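Local coordinates for protein galectin (Xenopus laevis, PDB 3WUC) that probably binds beta-galactosides such as lactose as a prototype galectin, and holds a galactose-glucose glycan in its beta-sandwich carbohydrate site, at residues Thr32-Val37 with Asn51-Tyr56; Ser57-Thr62 with Glu76-Ala81; Ala81-Ser86 with Leu104-Glu109. All blocks are in the same frame, centred on the assembly; numbering follows the deposited sequence.

Contact 1: Thr32-Val37 with Asn51-Tyr56; sequences TNRFAV and NPRFEY. With GAL (beta-D-galactopyranose), chain D; GLC (alpha-D-glucopyranose), chain C.
Arg34 and Phe35 pack against Asn51, Pro52 and Tyr56 in a buried backbone and side-chain contact, at the end of the hairpin formed by strands 36-39 and 45-53. A single antiparallel bridge pairs Arg34 with Arg53, and Phe35 N donates to Pro52 O at 3.1 Å. The Arg34 guanidinium lies flat on the Tyr56 ring, with planes 22° apart and centres 3.9 Å apart. This is a cation-pi stack, with Arg34 CD also over the ring face. The Arg34 chain is extended from CG to NE, which carries the guanidinium out to the sugar. Its NH1 and NH2 both donate to GAL O3. NH2 also donates to the backbone O of Met3.

Arg34, Asn51, Arg53 and Tyr56 line the carbohydrate site of the galectin beta-sandwich. Asn51 OD1 accepts from three N-H groups: Arg34 NH1 at 3.0 Å, and Arg53 NE and NH2, which grip it side-on. Asn51 ND2 is tied down too, donating to Phe35 O at 2.7 Å from above the carbonyl plane. The amide is thus fixed in rotation. Arg53 reaches past it to the glycan, and its NH1 meets GLC O3 at 2.6 Å. On the inner side, Pro52 CD sits over the centre of the Phe35 ring, 4.0 Å from the centroid. The edge of that ring meets Phe54 CE2.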
loop_
_atom_site.group_PDB
_atom_site.type_symbol
_atom_site.label_atom_id
_atom_site.label_comp_id
_atom_site.label_asym_id
_atom_site.label_seq_id
_atom_site.Cartn_x
_atom_site.Cartn_y
_atom_site.Cartn_z
ATOM N N THR B 32 -14.840 7.431 -20.644
ATOM C CA THR B 32 -13.887 7.084 -21.689
ATOM C C THR B 32 -14.322 5.876 -22.469
ATOM O O THR B 32 -15.133 5.049 -21.999
ATOM C CB THR B 32 -12.508 6.786 -21.073
ATOM O OG1 THR B 32 -11.521 6.808 -22.110
ATOM C CG2 THR B 32 -12.507 5.426 -20.402
ATOM N N ASN B 33 -13.829 5.759 -23.720
ATOM C CA ASN B 33 -14.193 4.614 -24.505
ATOM C C ASN B 33 -13.406 3.323 -24.208
ATOM O O ASN B 33 -13.769 2.253 -24.574
ATOM C CB ASN B 33 -14.233 4.943 -25.996
ATOM C CG ASN B 33 -12.915 5.406 -26.553
ATOM O OD1 ASN B 33 -11.857 5.479 -25.884
ATOM N ND2 ASN B 33 -12.981 5.852 -27.805
ATOM N N ARG B 34 -12.196 3.502 -23.659
ATOM C CA ARG B 34 -11.268 2.400 -23.468
ATOM C C ARG B 34 -10.089 2.958 -22.671
ATOM O O ARG B 34 -9.855 4.198 -22.622
ATOM C CB ARG B 34 -10.806 1.814 -24.807
ATOM C CG ARG B 34 -9.867 2.701 -25.587
ATOM C CD ARG B 34 -9.505 2.004 -26.853
ATOM N NE ARG B 34 -8.613 2.783 -27.701
ATOM C CZ ARG B 34 -7.505 2.341 -28.241
ATOM N NH1 ARG B 34 -7.024 1.097 -28.119
ATOM N NH2 ARG B 34 -6.839 3.220 -29.043
ATOM N N PHE B 35 -9.368 2.027 -22.041
ATOM C CA PHE B 35 -8.111 2.362 -21.345
ATOM C C PHE B 35 -7.135 1.250 -21.499
ATOM O O PHE B 35 -7.455 0.112 -21.862
ATOM C CB PHE B 35 -8.363 2.730 -19.873
ATOM C CG PHE B 35 -8.615 1.566 -18.930
ATOM C CD1 PHE B 35 -9.859 1.035 -18.815
ATOM C CD2 PHE B 35 -7.579 1.051 -18.205
ATOM C CE1 PHE B 35 -10.100 -0.024 -17.900
ATOM C CE2 PHE B 35 -7.758 -0.027 -17.352
ATOM C CZ PHE B 35 -9.003 -0.551 -17.217
ATOM N N ALA B 36 -5.854 1.467 -21.247
ATOM C CA ALA B 36 -4.882 0.435 -21.404
ATOM C C ALA B 36 -3.765 0.536 -20.414
ATOM O O ALA B 36 -3.375 1.685 -20.027
ATOM C CB ALA B 36 -4.241 0.475 -22.806
ATOM N N VAL B 37 -3.230 -0.628 -20.077
ATOM C CA VAL B 37 -1.937 -0.752 -19.375
ATOM C C VAL B 37 -1.074 -1.642 -20.249
ATOM O O VAL B 37 -1.456 -2.712 -20.707
ATOM C CB VAL B 37 -2.065 -1.396 -17.963
ATOM C CG1 VAL B 37 -0.672 -1.454 -17.331
ATOM C CG2 VAL B 37 -2.973 -0.587 -17.091
ATOM N N ASN B 51 -6.109 -3.921 -22.823
ATOM C CA ASN B 51 -6.912 -2.874 -23.280
ATOM C C ASN B 51 -8.438 -3.102 -23.058
ATOM O O ASN B 51 -9.177 -3.471 -23.966
ATOM C CB ASN B 51 -6.619 -2.605 -24.757
ATOM C CG ASN B 51 -7.293 -1.345 -25.346
ATOM O OD1 ASN B 51 -7.616 -1.398 -26.590
ATOM N ND2 ASN B 51 -7.552 -0.279 -24.581
ATOM N N PRO B 52 -8.911 -2.896 -21.836
ATOM C CA PRO B 52 -10.353 -2.971 -21.693
ATOM C C PRO B 52 -11.071 -1.873 -22.472
ATOM O O PRO B 52 -10.732 -0.720 -22.422
ATOM C CB PRO B 52 -10.546 -2.830 -20.173
ATOM C CG PRO B 52 -9.217 -3.185 -19.514
ATOM C CD PRO B 52 -8.239 -2.634 -20.566
ATOM N N ARG B 53 -12.073 -2.299 -23.291
ATOM C CA ARG B 53 -12.846 -1.437 -24.166
ATOM C C ARG B 53 -14.296 -1.398 -23.723
ATOM O O ARG B 53 -14.982 -2.436 -23.753
ATOM C CB ARG B 53 -12.846 -1.955 -25.570
ATOM C CG ARG B 53 -11.394 -1.853 -26.143
ATOM C CD ARG B 53 -11.183 -2.662 -27.431
ATOM N NE ARG B 53 -9.835 -2.413 -27.974
ATOM C CZ ARG B 53 -9.475 -2.605 -29.260
ATOM N NH1 ARG B 53 -10.355 -3.139 -30.146
ATOM N NH2 ARG B 53 -8.263 -2.315 -29.627
ATOM N N PHE B 54 -14.678 -0.210 -23.311
ATOM C CA PHE B 54 -16.104 0.058 -23.022
ATOM C C PHE B 54 -16.891 -0.004 -24.368
ATOM O O PHE B 54 -17.869 -0.757 -24.497
ATOM C CB PHE B 54 -16.292 1.381 -22.251
ATOM C CG PHE B 54 -15.619 1.385 -20.946
ATOM C CD1 PHE B 54 -16.211 0.788 -19.858
ATOM C CD2 PHE B 54 -14.360 1.968 -20.798
ATOM C CE1 PHE B 54 -15.587 0.809 -18.602
ATOM C CE2 PHE B 54 -13.736 1.973 -19.557
ATOM C CZ PHE B 54 -14.390 1.391 -18.461
ATOM N N GLU B 55 -16.472 0.796 -25.320
ATOM C CA GLU B 55 -16.943 0.717 -26.705
ATOM C C GLU B 55 -15.888 1.265 -27.649
ATOM O O GLU B 55 -15.643 2.444 -27.677
ATOM C CB GLU B 55 -18.268 1.514 -26.819
ATOM C CG GLU B 55 -19.260 0.907 -27.788
ATOM C CD GLU B 55 -20.664 1.476 -27.633
ATOM O OE1 GLU B 55 -21.067 2.245 -28.534
ATOM O OE2 GLU B 55 -21.350 1.184 -26.609
ATOM N N TYR B 56 -15.287 0.383 -28.429
ATOM C CA TYR B 56 -14.276 0.763 -29.386
ATOM C C TYR B 56 -14.246 -0.257 -30.466
ATOM O O TYR B 56 -14.238 -1.451 -30.227
ATOM C CB TYR B 56 -12.922 0.897 -28.669
ATOM C CG TYR B 56 -11.791 1.362 -29.513
ATOM C CD1 TYR B 56 -11.521 2.709 -29.599
ATOM C CD2 TYR B 56 -11.000 0.452 -30.199
ATOM C CE1 TYR B 56 -10.505 3.137 -30.377
ATOM C CE2 TYR B 56 -9.948 0.867 -31.001
ATOM C CZ TYR B 56 -9.711 2.234 -31.048
ATOM O OH TYR B 56 -8.726 2.776 -31.790
HETATM C C1 GAL D . -6.086 -1.167 -32.482
HETATM C C2 GAL D . -6.061 0.082 -31.642
HETATM C C3 GAL D . -4.797 0.143 -30.814
HETATM C C4 GAL D . -4.637 -1.165 -30.046
HETATM C C5 GAL D . -4.723 -2.340 -31.046
HETATM C C6 GAL D . -4.605 -3.657 -30.308
HETATM O O2 GAL D . -6.037 1.197 -32.569
HETATM O O3 GAL D . -4.750 1.306 -30.035
HETATM O O4 GAL D . -5.617 -1.245 -28.980
HETATM O O5 GAL D . -5.996 -2.301 -31.671
HETATM O O6 GAL D . -4.760 -4.776 -31.165
HETATM C C1 GLC C . -9.345 -3.376 -36.061
HETATM C C2 GLC C . -9.495 -3.916 -34.630
HETATM C C3 GLC C . -9.014 -2.811 -33.681
HETATM C C4 GLC C . -7.619 -2.249 -33.981
HETATM C C5 GLC C . -7.539 -1.835 -35.459
HETATM C C6 GLC C . -6.095 -1.490 -35.841
HETATM O O1 GLC C . -10.265 -2.316 -36.127
HETATM O O2 GLC C . -10.852 -4.204 -34.366
HETATM O O3 GLC C . -8.962 -3.429 -32.375
HETATM O O4 GLC C . -7.364 -1.123 -33.108
HETATM O O5 GLC C . -8.028 -2.910 -36.302
HETATM O O6 GLC C . -4.998 -2.430 -35.618
#

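Contact 2: Ser57-Thr62 with Glu76-Ala81; sequences SVDKNT and EKKETA. With GLC (alpha-D-glucopyranose), chain C; GAL (beta-D-galactopyranose), chain D.
The backbones of Ser57-Thr62 and Glu76-Ala81 come closest at Thr62 and Thr80, with CA atoms 5.0 Å apart, and no direct backbone hydrogen bond joins them. The main link is a salt bridge between Lys78 NZ and Asp59 OD1, 2.7 Å long. The two side chains come from opposite directions. The Lys78 chain, extended beyond CG, carries its ammonium group to the syn lone pair of OD1. Val58 CG2 lies beside the same nitrogen. Nearer the close approach of the backbones, the Thr62 methyl CG2 rests on Glu79 O and on Lys78 CB, the latter at 4.0 Å. Thr62 OG1 turns back to Lys60 O. Asn61 and Thr62 both face Arg53 in a G1 beta bulge at the corner of the chain.

One water ties the polar ends together. It donates to Asp59 OD2 and to Glu76 OE1, each at 2.7 Å, and accepts from Lys78 NZ. It is also hydrogen-bonded to GLC O2. The water therefore bridges two carboxylates, Asp59 OD2 lying 4.6 Å from Glu76 OE1, and Lys78 probably offsets their like charges. Asp59 OD2 has a second charged partner in Arg53 NH1.

Glu76 OE2 accepts from GLC O3 at 2.6 Å and from GAL O6 at 2.7 Å; one carboxylate oxygen thus bridges hydroxyls of both sugars. From the other segment, Ser57 OG shares a hydrogen bond with GLC O2. Ser57 and Glu76, with the water held by Asp59 and Lys78, form much of the glucose side of the galectin glycan site, and Glu76 reaches the galactose too.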
loop_
_atom_site.group_PDB
_atom_site.type_symbol
_atom_site.label_atom_id
_atom_site.label_comp_id
_atom_site.label_asym_id
_atom_site.label_seq_id
_atom_site.Cartn_x
_atom_site.Cartn_y
_atom_site.Cartn_z
ATOM N N SER B 57 -14.187 0.200 -31.717
ATOM C CA SER B 57 -14.184 -0.685 -32.846
ATOM C C SER B 57 -15.413 -1.590 -32.770
ATOM O O SER B 57 -16.487 -1.108 -32.401
ATOM C CB SER B 57 -12.860 -1.450 -32.990
ATOM O OG SER B 57 -12.857 -2.364 -34.089
ATOM N N VAL B 58 -15.260 -2.876 -33.032
ATOM C CA VAL B 58 -16.365 -3.823 -32.914
ATOM C C VAL B 58 -16.625 -4.316 -31.476
ATOM O O VAL B 58 -17.433 -5.218 -31.239
ATOM C CB VAL B 58 -16.088 -5.089 -33.797
ATOM C CG1 VAL B 58 -15.971 -4.679 -35.265
ATOM C CG2 VAL B 58 -14.800 -5.779 -33.361
ATOM N N ASP B 59 -15.914 -3.759 -30.502
ATOM C CA ASP B 59 -15.867 -4.298 -29.162
ATOM C C ASP B 59 -16.631 -3.443 -28.165
ATOM O O ASP B 59 -16.492 -2.210 -28.106
ATOM C CB ASP B 59 -14.410 -4.361 -28.709
ATOM C CG ASP B 59 -13.615 -5.266 -29.571
ATOM O OD1 ASP B 59 -13.998 -6.455 -29.767
ATOM O OD2 ASP B 59 -12.571 -4.799 -30.068
ATOM N N LYS B 60 -17.463 -4.121 -27.400
ATOM C CA LYS B 60 -18.263 -3.529 -26.350
ATOM C C LYS B 60 -18.053 -4.282 -25.021
ATOM O O LYS B 60 -18.269 -5.479 -24.957
ATOM C CB LYS B 60 -19.767 -3.640 -26.736
ATOM C CG LYS B 60 -20.683 -3.020 -25.713
ATOM C CD LYS B 60 -22.110 -3.510 -25.960
ATOM C CE LYS B 60 -23.122 -2.373 -25.870
ATOM N NZ LYS B 60 -23.090 -1.798 -24.507
ATOM N N ASN B 61 -17.649 -3.590 -23.961
ATOM C CA ASN B 61 -17.384 -4.244 -22.669
ATOM C C ASN B 61 -16.560 -5.513 -22.772
ATOM O O ASN B 61 -16.884 -6.594 -22.258
ATOM C CB ASN B 61 -18.684 -4.474 -21.876
ATOM C CG ASN B 61 -19.442 -3.207 -21.623
ATOM O OD1 ASN B 61 -20.708 -3.210 -21.657
ATOM N ND2 ASN B 61 -18.775 -2.145 -21.437
ATOM N N THR B 62 -15.416 -5.360 -23.496
ATOM C CA THR B 62 -14.551 -6.472 -23.835
ATOM C C THR B 62 -13.095 -6.058 -23.585
ATOM O O THR B 62 -12.772 -4.903 -23.908
ATOM C CB THR B 62 -14.706 -6.831 -25.330
ATOM O OG1 THR B 62 -16.052 -7.289 -25.538
ATOM C CG2 THR B 62 -13.849 -7.942 -25.712
ATOM N N GLU B 76 -5.080 -10.137 -31.839
ATOM C CA GLU B 76 -5.812 -9.783 -30.618
ATOM C C GLU B 76 -6.350 -11.046 -29.957
ATOM O O GLU B 76 -6.863 -11.976 -30.597
ATOM C CB GLU B 76 -6.931 -8.868 -30.920
ATOM C CG GLU B 76 -6.524 -7.448 -31.245
ATOM C CD GLU B 76 -7.601 -6.528 -31.724
ATOM O OE1 GLU B 76 -8.823 -6.889 -31.857
ATOM O OE2 GLU B 76 -7.242 -5.362 -31.893
ATOM N N LYS B 77 -6.291 -11.079 -28.648
ATOM C CA LYS B 77 -7.026 -12.044 -27.816
ATOM C C LYS B 77 -8.093 -11.287 -27.060
ATOM O O LYS B 77 -7.878 -10.217 -26.479
ATOM C CB LYS B 77 -6.029 -12.652 -26.847
ATOM C CG LYS B 77 -6.740 -13.644 -25.887
ATOM C CD LYS B 77 -5.757 -14.271 -24.915
ATOM C CE LYS B 77 -6.409 -15.445 -24.191
ATOM N NZ LYS B 77 -5.375 -16.377 -23.670
ATOM N N LYS B 78 -9.321 -11.785 -27.057
ATOM C CA LYS B 78 -10.385 -11.047 -26.437
ATOM C C LYS B 78 -10.958 -11.848 -25.263
ATOM O O LYS B 78 -11.048 -13.099 -25.352
ATOM C CB LYS B 78 -11.487 -10.730 -27.431
ATOM C CG LYS B 78 -11.010 -9.925 -28.644
ATOM C CD LYS B 78 -12.133 -9.608 -29.607
ATOM C CE LYS B 78 -11.695 -8.910 -30.874
ATOM N NZ LYS B 78 -12.797 -8.121 -31.512
ATOM N N GLU B 79 -11.278 -11.151 -24.213
ATOM C CA GLU B 79 -11.870 -11.715 -22.962
ATOM C C GLU B 79 -13.170 -10.911 -22.675
ATOM O O GLU B 79 -13.242 -9.666 -22.654
ATOM C CB GLU B 79 -10.879 -11.543 -21.803
ATOM C CG GLU B 79 -11.329 -11.825 -20.393
ATOM C CD GLU B 79 -11.906 -13.233 -20.222
ATOM O OE1 GLU B 79 -13.078 -13.350 -19.775
ATOM O OE2 GLU B 79 -11.193 -14.182 -20.629
ATOM N N THR B 80 -14.222 -11.679 -22.345
ATOM C CA THR B 80 -15.515 -11.128 -22.160
ATOM C C THR B 80 -15.738 -10.683 -20.713
ATOM O O THR B 80 -16.618 -9.904 -20.481
ATOM C CB THR B 80 -16.629 -12.186 -22.470
ATOM O OG1 THR B 80 -16.425 -13.383 -21.714
ATOM C CG2 THR B 80 -16.540 -12.618 -23.823
ATOM N N ALA B 81 -14.929 -11.141 -19.784
ATOM C CA ALA B 81 -15.084 -10.676 -18.363
ATOM C C ALA B 81 -14.745 -9.172 -18.343
ATOM O O ALA B 81 -13.705 -8.780 -18.956
ATOM C CB ALA B 81 -14.135 -11.400 -17.399
HETATM C C1 GLC C . -9.345 -3.376 -36.061
HETATM C C2 GLC C . -9.495 -3.916 -34.630
HETATM C C3 GLC C . -9.014 -2.811 -33.681
HETATM C C4 GLC C . -7.619 -2.249 -33.981
HETATM C C5 GLC C . -7.539 -1.835 -35.459
HETATM C C6 GLC C . -6.095 -1.490 -35.841
HETATM O O1 GLC C . -10.265 -2.316 -36.127
HETATM O O2 GLC C . -10.852 -4.204 -34.366
HETATM O O3 GLC C . -8.962 -3.429 -32.375
HETATM O O4 GLC C . -7.364 -1.123 -33.108
HETATM O O5 GLC C . -8.028 -2.910 -36.302
HETATM O O6 GLC C . -4.998 -2.430 -35.618
HETATM C C1 GAL D . -6.086 -1.167 -32.482
HETATM C C2 GAL D . -6.061 0.082 -31.642
HETATM C C3 GAL D . -4.797 0.143 -30.814
HETATM C C4 GAL D . -4.637 -1.165 -30.046
HETATM C C5 GAL D . -4.723 -2.340 -31.046
HETATM C C6 GAL D . -4.605 -3.657 -30.308
HETATM O O2 GAL D . -6.037 1.197 -32.569
HETATM O O3 GAL D . -4.750 1.306 -30.035
HETATM O O4 GAL D . -5.617 -1.245 -28.980
HETATM O O5 GAL D . -5.996 -2.301 -31.671
HETATM O O6 GAL D . -4.760 -4.776 -31.165
HETATM O O HOH W 1 -11.197 -5.753 -32.248
HETATM O O HOH W 2 -18.260 -8.523 -21.772
#

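Contact 3: Ala81-Ser86 with Leu104-Glu109; sequences AFPFKS and LPDGKE
With chi1 at 60°, the Asp106 carboxylate is swung between its own backbone N and carbonyl carbon, which sets it against the Pro83 ring and within reach of Lys108. Pro83 CG touches Asp106 OD2 at 3.6 Å, and Pro83 CB lies 3.7 Å from Asp106 CB. The proline thus packs against CB, CG and OD2 of the aspartate. Lys108 is straight as far as CE and bends at chi4 (79°), and its NZ meets Asp106 OD2 at 3.0 Å in a salt bridge, coming from above the carboxylate plane. The extended part of the chain lays Lys108 CD on the Ala81 methyl, CD to CB 3.5 Å.

Asp106 OD1 accepts from Lys108 N at 3.0 Å, forming an Asx turn. This turn overlaps the end of the type I beta turn from Leu104 to Gly107. Both oxygens are thus held by one residue.

The rest of the contact is apolar. Pro83, the centre of an inverse gamma turn, puts its CG 3.9 Å from Pro105 CD. At the edge of the Phe84 ring, CZ lies 4.4 Å from Leu104 CD2.

Phe82, Pro83, Asp106 and Lys108 line a pocket that holds a malonic acid, probably from the crystallisation liquor. Asp106 of a second subunit packs on Pro83, so the contact also borders a subunit interface. The 81-86 loop leads from strand 72-79 to strand 89-96, and the 104-109 turn joins strands 99-103 and 109-113. Leu104 and Phe84 rest on Leu92 of strand 89-96 and Ile63 of strand 62-69, between the two sheets of the sandwich.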
loop_
_atom_site.group_PDB
_atom_site.type_symbol
_atom_site.label_atom_id
_atom_site.label_comp_id
_atom_site.label_asym_id
_atom_site.label_seq_id
_atom_site.Cartn_x
_atom_site.Cartn_y
_atom_site.Cartn_z
ATOM N N ALA B 81 -14.929 -11.141 -19.784
ATOM C CA ALA B 81 -15.084 -10.676 -18.363
ATOM C C ALA B 81 -14.745 -9.172 -18.343
ATOM O O ALA B 81 -13.705 -8.780 -18.956
ATOM C CB ALA B 81 -14.135 -11.400 -17.399
ATOM N N PHE B 82 -15.585 -8.349 -17.706
ATOM C CA PHE B 82 -15.378 -6.882 -17.808
ATOM C C PHE B 82 -15.666 -6.124 -16.513
ATOM O O PHE B 82 -16.630 -5.389 -16.410
ATOM C CB PHE B 82 -16.116 -6.302 -18.974
ATOM C CG PHE B 82 -15.633 -4.936 -19.345
ATOM C CD1 PHE B 82 -14.542 -4.860 -20.205
ATOM C CD2 PHE B 82 -16.266 -3.813 -18.975
ATOM C CE1 PHE B 82 -14.090 -3.620 -20.597
ATOM C CE2 PHE B 82 -15.825 -2.540 -19.363
ATOM C CZ PHE B 82 -14.694 -2.451 -20.152
ATOM N N PRO B 83 -14.772 -6.362 -15.514
ATOM C CA PRO B 83 -15.012 -5.764 -14.161
ATOM C C PRO B 83 -14.473 -4.360 -14.013
ATOM O O PRO B 83 -13.589 -4.114 -13.220
ATOM C CB PRO B 83 -14.301 -6.707 -13.245
ATOM C CG PRO B 83 -13.078 -7.149 -14.106
ATOM C CD PRO B 83 -13.676 -7.346 -15.477
ATOM N N PHE B 84 -15.032 -3.421 -14.805
ATOM C CA PHE B 84 -14.575 -2.054 -14.826
ATOM C C PHE B 84 -15.709 -1.071 -15.032
ATOM O O PHE B 84 -16.706 -1.403 -15.643
ATOM C CB PHE B 84 -13.584 -1.772 -16.057
ATOM C CG PHE B 84 -12.477 -2.740 -16.159
ATOM C CD1 PHE B 84 -11.376 -2.651 -15.285
ATOM C CD2 PHE B 84 -12.531 -3.845 -17.012
ATOM C CE1 PHE B 84 -10.399 -3.578 -15.373
ATOM C CE2 PHE B 84 -11.544 -4.810 -17.087
ATOM C CZ PHE B 84 -10.466 -4.673 -16.225
ATOM N N LYS B 85 -15.535 0.101 -14.490
ATOM C CA LYS B 85 -16.461 1.227 -14.650
ATOM C C LYS B 85 -15.668 2.490 -14.894
ATOM O O LYS B 85 -14.755 2.873 -14.094
ATOM C CB LYS B 85 -17.343 1.358 -13.423
ATOM C CG LYS B 85 -18.481 2.349 -13.626
ATOM C CD LYS B 85 -19.221 2.619 -12.289
ATOM C CE LYS B 85 -20.190 3.803 -12.406
ATOM N NZ LYS B 85 -21.326 3.287 -13.210
ATOM N N SER B 86 -16.011 3.211 -15.984
ATOM C CA SER B 86 -15.272 4.398 -16.245
ATOM C C SER B 86 -15.481 5.444 -15.127
ATOM O O SER B 86 -16.583 5.529 -14.507
ATOM C CB SER B 86 -15.618 4.970 -17.652
ATOM O OG SER B 86 -16.946 5.429 -17.630
ATOM N N LEU B 104 -7.314 -9.955 -13.054
ATOM C CA LEU B 104 -8.350 -9.012 -13.087
ATOM C C LEU B 104 -8.914 -8.739 -11.643
ATOM O O LEU B 104 -8.833 -9.693 -10.819
ATOM C CB LEU B 104 -9.486 -9.505 -13.996
ATOM C CG LEU B 104 -9.132 -9.883 -15.470
ATOM C CD1 LEU B 104 -10.294 -10.343 -16.204
ATOM C CD2 LEU B 104 -8.494 -8.644 -16.120
ATOM N N PRO B 105 -9.555 -7.575 -11.443
ATOM C CA PRO B 105 -9.956 -7.220 -10.039
ATOM C C PRO B 105 -11.157 -8.017 -9.574
ATOM O O PRO B 105 -11.411 -7.985 -8.351
ATOM C CB PRO B 105 -10.200 -5.705 -10.043
ATOM C CG PRO B 105 -10.486 -5.440 -11.511
ATOM C CD PRO B 105 -9.684 -6.415 -12.328
ATOM N N ASP B 106 -11.831 -8.749 -10.457
ATOM C CA ASP B 106 -12.926 -9.665 -10.023
ATOM C C ASP B 106 -12.399 -11.041 -9.616
ATOM O O ASP B 106 -13.211 -11.959 -9.477
ATOM C CB ASP B 106 -13.989 -9.780 -11.134
ATOM C CG ASP B 106 -13.420 -10.348 -12.459
ATOM O OD1 ASP B 106 -12.232 -10.784 -12.514
ATOM O OD2 ASP B 106 -14.267 -10.478 -13.415
ATOM N N GLY B 107 -11.071 -11.248 -9.503
ATOM C CA GLY B 107 -10.494 -12.511 -9.190
ATOM C C GLY B 107 -10.250 -13.479 -10.308
ATOM O O GLY B 107 -9.625 -14.504 -10.056
ATOM N N LYS B 108 -10.638 -13.141 -11.569
ATOM C CA LYS B 108 -10.291 -13.940 -12.727
ATOM C C LYS B 108 -8.904 -13.648 -13.226
ATOM O O LYS B 108 -8.359 -12.603 -12.938
ATOM C CB LYS B 108 -11.278 -13.687 -13.823
ATOM C CG LYS B 108 -12.749 -14.084 -13.534
ATOM C CD LYS B 108 -13.613 -13.610 -14.706
ATOM C CE LYS B 108 -15.078 -14.008 -14.581
ATOM N NZ LYS B 108 -15.765 -13.096 -13.649
ATOM N N GLU B 109 -8.321 -14.611 -13.874
ATOM C CA GLU B 109 -7.010 -14.447 -14.488
ATOM C C GLU B 109 -7.108 -14.731 -15.972
ATOM O O GLU B 109 -7.945 -15.524 -16.482
ATOM C CB GLU B 109 -6.046 -15.422 -13.913
ATOM C CG GLU B 109 -6.003 -15.547 -12.448
ATOM C CD GLU B 109 -5.084 -16.682 -12.051
ATOM O OE1 GLU B 109 -4.787 -17.572 -12.900
ATOM O OE2 GLU B 109 -4.631 -16.639 -10.887
#

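Contacts 1 and 2 form adjoining parts of one glycan site, their centres about 9 Å apart. Both touch galactose and glucose. They are joined by a salt bridge from Arg53 NH1 to Asp59 OD2, 2.8 Å, so Asp59 of contact 2 probably helps to position the Arg53 guanidinium of contact 1, which binds both sugars. Contact 3 lies away from the sugar, its centre about 13 Å from each of the others, with the Phe84 side chain about 14 Å from galactose at the nearest atoms. It meets contact 1 through the edge-to-face rings of Phe54 and Phe82. Phe82 CD1 also packs on Thr62 N of contact 2 at 3.4 Å, and Ala81 belongs to both contacts 2 and 3.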